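Local coordinates for protein phosphatidylinositol-specific phospholipase C (Listeria monocytogenes, PDB 2PLC) that belongs to the phosphatidylinositol-specific phospholipase C family and folds as a TIM-type barrel that contains the family's X domain, at residues Asn110-Leu122 against Ser156-Ser168. Numbering follows the deposited sequence.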
loop_
_atom_site.group_PDB
_atom_site.type_symbol
_atom_site.label_atom_id
_atom_site.label_comp_id
_atom_site.label_asym_id
_atom_site.label_seq_id
_atom_site.Cartn_x
_atom_site.Cartn_y
_atom_site.Cartn_z
ATOM N N ASN A 110 3.647 13.439 12.919
ATOM C CA ASN A 110 4.610 14.302 12.226
ATOM C C ASN A 110 4.941 15.602 12.948
ATOM O O ASN A 110 4.155 16.552 12.938
ATOM C CB ASN A 110 4.131 14.614 10.803
ATOM C CG ASN A 110 4.422 13.492 9.827
ATOM O OD1 ASN A 110 5.528 12.951 9.799
ATOM N ND2 ASN A 110 3.431 13.141 9.014
ATOM N N SER A 111 6.121 15.635 13.560
ATOM C CA SER A 111 6.594 16.804 14.296
ATOM C C SER A 111 7.999 16.571 14.851
ATOM O O SER A 111 8.604 17.474 15.431
ATOM C CB SER A 111 5.628 17.155 15.439
ATOM O OG SER A 111 5.402 16.047 16.293
ATOM N N ASN A 112 8.523 15.363 14.646
ATOM C CA ASN A 112 9.851 15.012 15.136
ATOM C C ASN A 112 10.675 14.196 14.155
ATOM O O ASN A 112 10.144 13.568 13.235
ATOM C CB ASN A 112 9.750 14.230 16.451
ATOM C CG ASN A 112 9.736 15.130 17.669
ATOM O OD1 ASN A 112 10.778 15.631 18.095
ATOM N ND2 ASN A 112 8.557 15.326 18.250
ATOM N N ASP A 113 11.987 14.234 14.360
ATOM C CA ASP A 113 12.935 13.483 13.549
ATOM C C ASP A 113 13.384 12.277 14.371
ATOM O O ASP A 113 14.298 11.550 13.977
ATOM C CB ASP A 113 14.150 14.345 13.183
ATOM C CG ASP A 113 13.827 15.421 12.151
ATOM O OD1 ASP A 113 12.690 15.452 11.630
ATOM O OD2 ASP A 113 14.727 16.236 11.855
ATOM N N SER A 114 12.746 12.091 15.527
ATOM C CA SER A 114 13.048 10.980 16.426
ATOM C C SER A 114 12.519 9.657 15.861
ATOM O O SER A 114 13.109 8.597 16.086
ATOM C CB SER A 114 12.461 11.244 17.820
ATOM O OG SER A 114 11.059 11.450 17.769
ATOM N N PHE A 115 11.416 9.735 15.115
ATOM C CA PHE A 115 10.798 8.567 14.490
ATOM C C PHE A 115 11.790 7.913 13.534
ATOM O O PHE A 115 11.937 6.691 13.512
ATOM C CB PHE A 115 9.535 8.984 13.721
ATOM C CG PHE A 115 8.860 7.852 12.988
ATOM C CD1 PHE A 115 7.935 7.034 13.637
ATOM C CD2 PHE A 115 9.155 7.594 11.648
ATOM C CE1 PHE A 115 7.317 5.975 12.964
ATOM C CE2 PHE A 115 8.543 6.540 10.970
ATOM C CZ PHE A 115 7.622 5.729 11.630
ATOM N N ASP A 116 12.472 8.749 12.759
ATOM C CA ASP A 116 13.459 8.298 11.788
ATOM C C ASP A 116 14.561 7.463 12.448
ATOM O O ASP A 116 14.926 6.400 11.946
ATOM C CB ASP A 116 14.065 9.510 11.072
ATOM C CG ASP A 116 14.781 9.138 9.789
ATOM O OD1 ASP A 116 14.094 8.758 8.815
ATOM O OD2 ASP A 116 16.029 9.233 9.749
ATOM N N TYR A 117 15.056 7.928 13.593
ATOM C CA TYR A 117 16.116 7.228 14.322
ATOM C C TYR A 117 15.627 5.983 15.049
ATOM O O TYR A 117 16.350 4.990 15.148
ATOM C CB TYR A 117 16.800 8.177 15.311
ATOM C CG TYR A 117 17.483 9.351 14.642
ATOM C CD1 TYR A 117 18.403 9.151 13.607
ATOM C CD2 TYR A 117 17.191 10.663 15.019
ATOM C CE1 TYR A 117 19.012 10.227 12.961
ATOM C CE2 TYR A 117 17.793 11.750 14.380
ATOM C CZ TYR A 117 18.702 11.524 13.352
ATOM O OH TYR A 117 19.292 12.591 12.711
ATOM N N ARG A 118 14.395 6.041 15.545
ATOM C CA ARG A 118 13.797 4.929 16.277
ATOM C C ARG A 118 13.539 3.684 15.438
ATOM O O ARG A 118 13.795 2.572 15.896
ATOM C CB ARG A 118 12.496 5.369 16.952
ATOM C CG ARG A 118 12.683 6.208 18.211
ATOM C CD ARG A 118 13.466 5.448 19.282
ATOM N NE ARG A 118 12.881 4.140 19.587
ATOM C CZ ARG A 118 11.953 3.920 20.517
ATOM N NH1 ARG A 118 11.486 4.919 21.257
ATOM N NH2 ARG A 118 11.477 2.694 20.700
ATOM N N ILE A 119 13.028 3.869 14.222
ATOM C CA ILE A 119 12.726 2.743 13.335
ATOM C C ILE A 119 13.957 2.074 12.733
ATOM O O ILE A 119 13.878 0.934 12.276
ATOM C CB ILE A 119 11.801 3.155 12.160
ATOM C CG1 ILE A 119 12.450 4.284 11.344
ATOM C CG2 ILE A 119 10.429 3.544 12.680
ATOM C CD1 ILE A 119 11.681 4.683 10.106
ATOM N N GLN A 120 15.084 2.783 12.729
ATOM C CA GLN A 120 16.326 2.260 12.153
ATOM C C GLN A 120 16.804 0.905 12.670
ATOM O O GLN A 120 17.076 0.006 11.876
ATOM C CB GLN A 120 17.446 3.301 12.241
ATOM C CG GLN A 120 17.224 4.497 11.326
ATOM C CD GLN A 120 18.400 5.450 11.292
ATOM O OE1 GLN A 120 19.506 5.110 11.719
ATOM N NE2 GLN A 120 18.170 6.653 10.775
ATOM N N PRO A 121 16.917 0.737 14.001
ATOM C CA PRO A 121 17.371 -0.548 14.551
ATOM C C PRO A 121 16.479 -1.713 14.121
ATOM O O PRO A 121 16.955 -2.830 13.929
ATOM C CB PRO A 121 17.289 -0.317 16.058
ATOM C CG PRO A 121 17.571 1.152 16.187
ATOM C CD PRO A 121 16.736 1.729 15.077
ATOM N N LEU A 122 15.188 -1.433 13.954
ATOM C CA LEU A 122 14.211 -2.440 13.546
ATOM C C LEU A 122 14.313 -2.793 12.072
ATOM O O LEU A 122 14.237 -3.961 11.699
ATOM C CB LEU A 122 12.795 -1.952 13.833
ATOM C CG LEU A 122 12.005 -2.744 14.868
ATOM C CD1 LEU A 122 10.572 -2.254 14.842
ATOM C CD2 LEU A 122 12.065 -4.235 14.564
ATOM N N SER A 156 8.650 5.843 2.610
ATOM C CA SER A 156 8.696 6.588 3.868
ATOM C C SER A 156 7.990 7.929 3.860
ATOM O O SER A 156 8.181 8.741 2.958
ATOM C CB SER A 156 10.141 6.802 4.318
ATOM O OG SER A 156 10.759 5.574 4.640
ATOM N N GLU A 157 7.219 8.170 4.913
ATOM C CA GLU A 157 6.496 9.418 5.078
ATOM C C GLU A 157 6.680 9.910 6.506
ATOM O O GLU A 157 6.182 9.302 7.457
ATOM C CB GLU A 157 5.009 9.226 4.787
ATOM C CG GLU A 157 4.188 10.494 4.938
ATOM C CD GLU A 157 2.738 10.318 4.530
ATOM O OE1 GLU A 157 2.306 9.168 4.315
ATOM O OE2 GLU A 157 2.024 11.337 4.423
ATOM N N ASN A 158 7.429 10.996 6.651
ATOM C CA ASN A 158 7.672 11.581 7.959
ATOM C C ASN A 158 8.088 13.041 7.869
ATOM O O ASN A 158 8.083 13.636 6.788
ATOM C CB ASN A 158 8.696 10.759 8.761
ATOM C CG ASN A 158 9.970 10.474 7.985
ATOM O OD1 ASN A 158 10.661 9.492 8.256
ATOM N ND2 ASN A 158 10.290 11.331 7.022
ATOM N N HIS A 159 8.439 13.605 9.021
ATOM C CA HIS A 159 8.847 15.000 9.140
ATOM C C HIS A 159 10.048 15.383 8.262
ATOM O O HIS A 159 10.059 16.458 7.657
ATOM C CB HIS A 159 9.129 15.314 10.618
ATOM C CG HIS A 159 9.416 16.757 10.896
ATOM N ND1 HIS A 159 9.221 17.755 9.963
ATOM C CD2 HIS A 159 9.895 17.371 12.004
ATOM C CE1 HIS A 159 9.568 18.917 10.483
ATOM N NE2 HIS A 159 9.981 18.712 11.722
ATOM N N THR A 160 11.032 14.490 8.168
ATOM C CA THR A 160 12.238 14.739 7.378
ATOM C C THR A 160 11.988 14.926 5.878
ATOM O O THR A 160 12.734 15.638 5.207
ATOM C CB THR A 160 13.278 13.608 7.561
ATOM O OG1 THR A 160 12.828 12.424 6.892
ATOM C CG2 THR A 160 13.482 13.298 9.038
ATOM N N LYS A 161 10.946 14.276 5.360
ATOM C CA LYS A 161 10.591 14.355 3.941
ATOM C C LYS A 161 11.719 13.899 3.025
ATOM O O LYS A 161 11.970 14.491 1.976
ATOM C CB LYS A 161 10.120 15.765 3.571
ATOM C CG LYS A 161 8.666 16.006 3.915
ATOM C CD LYS A 161 8.394 17.449 4.294
ATOM C CE LYS A 161 6.938 17.634 4.705
ATOM N NZ LYS A 161 6.537 16.708 5.810
ATOM N N LYS A 162 12.402 12.843 3.451
ATOM C CA LYS A 162 13.499 12.250 2.697
ATOM C C LYS A 162 13.498 10.739 2.963
ATOM O O LYS A 162 12.951 10.285 3.972
ATOM C CB LYS A 162 14.844 12.910 3.071
ATOM C CG LYS A 162 15.221 12.895 4.552
ATOM C CD LYS A 162 15.978 11.625 4.938
ATOM C CE LYS A 162 16.317 11.593 6.425
ATOM N NZ LYS A 162 16.982 10.316 6.820
ATOM N N PRO A 163 14.063 9.936 2.038
ATOM C CA PRO A 163 14.109 8.478 2.204
ATOM C C PRO A 163 14.968 7.989 3.373
ATOM O O PRO A 163 15.932 8.646 3.774
ATOM C CB PRO A 163 14.654 7.998 0.857
ATOM C CG PRO A 163 15.518 9.134 0.424
ATOM C CD PRO A 163 14.666 10.330 0.752
ATOM N N LEU A 164 14.596 6.836 3.920
ATOM C CA LEU A 164 15.318 6.242 5.038
ATOM C C LEU A 164 16.717 5.793 4.621
ATOM O O LEU A 164 16.877 4.918 3.766
ATOM C CB LEU A 164 14.547 5.045 5.599
ATOM C CG LEU A 164 15.173 4.371 6.823
ATOM C CD1 LEU A 164 15.000 5.260 8.048
ATOM C CD2 LEU A 164 14.525 3.027 7.056
ATOM N N VAL A 165 17.725 6.409 5.228
ATOM C CA VAL A 165 19.110 6.070 4.939
ATOM C C VAL A 165 19.760 5.444 6.172
ATOM O O VAL A 165 19.812 6.058 7.239
ATOM C CB VAL A 165 19.929 7.313 4.511
ATOM C CG1 VAL A 165 21.343 6.905 4.154
ATOM C CG2 VAL A 165 19.268 8.012 3.329
ATOM N N ILE A 166 20.201 4.200 6.029
ATOM C CA ILE A 166 20.868 3.490 7.114
ATOM C C ILE A 166 22.238 3.095 6.575
ATOM O O ILE A 166 22.349 2.241 5.688
ATOM C CB ILE A 166 20.077 2.230 7.573
ATOM C CG1 ILE A 166 18.648 2.615 7.971
ATOM C CG2 ILE A 166 20.767 1.578 8.772
ATOM C CD1 ILE A 166 17.786 1.441 8.388
ATOM N N ASN A 167 23.268 3.752 7.109
ATOM C CA ASN A 167 24.661 3.553 6.708
ATOM C C ASN A 167 24.892 4.180 5.340
ATOM O O ASN A 167 24.760 5.393 5.180
ATOM C CB ASN A 167 25.043 2.068 6.704
ATOM C CG ASN A 167 25.281 1.528 8.099
ATOM O OD1 ASN A 167 26.355 1.714 8.672
ATOM N ND2 ASN A 167 24.275 0.865 8.659
ATOM N N SER A 168 25.232 3.361 4.355
ATOM C CA SER A 168 25.461 3.864 3.008
ATOM C C SER A 168 24.369 3.372 2.070
ATOM O O SER A 168 24.495 3.474 0.848
ATOM C CB SER A 168 26.834 3.423 2.502
ATOM O OG SER A 168 27.866 4.013 3.274
HETATM O O HOH W 1 21.799 6.288 9.452
#
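D116 and Q120 mark where helix 114-122 comes nearest strand 164-166, opposite L164 and I166, the axes 9.6 Å apart and 53° from parallel, while the loop 110-113 runs beside the type I turn N158-K161. D116, with CG anti to its own N (chi1 -163°), reaches across to K162. NZ of K162 meets OD2 of D116 at 3.3 Å, on the syn side but 35° out of the carboxylate plane, in a salt bridge that a bend at chi2 of the lysine makes possible. A long flexible amine suits this place, since it can reach the acid from a partly exposed loop. N158 sets OD1 at the F115 ring edge, and its ND2 bonds weakly to T160 OG1 (2.8 Å). CD1 of L164 touches both D116 OD1 (3.7 Å) and I119 CD1 (3.9 Å), and the extended Q120 lays its CG 4.1 Å from CG1 of I166. A water donates to V165 O and weakly to Q120 OE1. The H159 ring packs against S111 and N112, its CD2 3.4 Å from D113 OD1. F115 and L164 continue inward onto L105 and F171 of the mixed sheet. Polar and aliphatic contacts thus join this outer helix to the loop and strand that follow strand 152-157, and the lysine probably helps stabilise the buried carboxylate's charge.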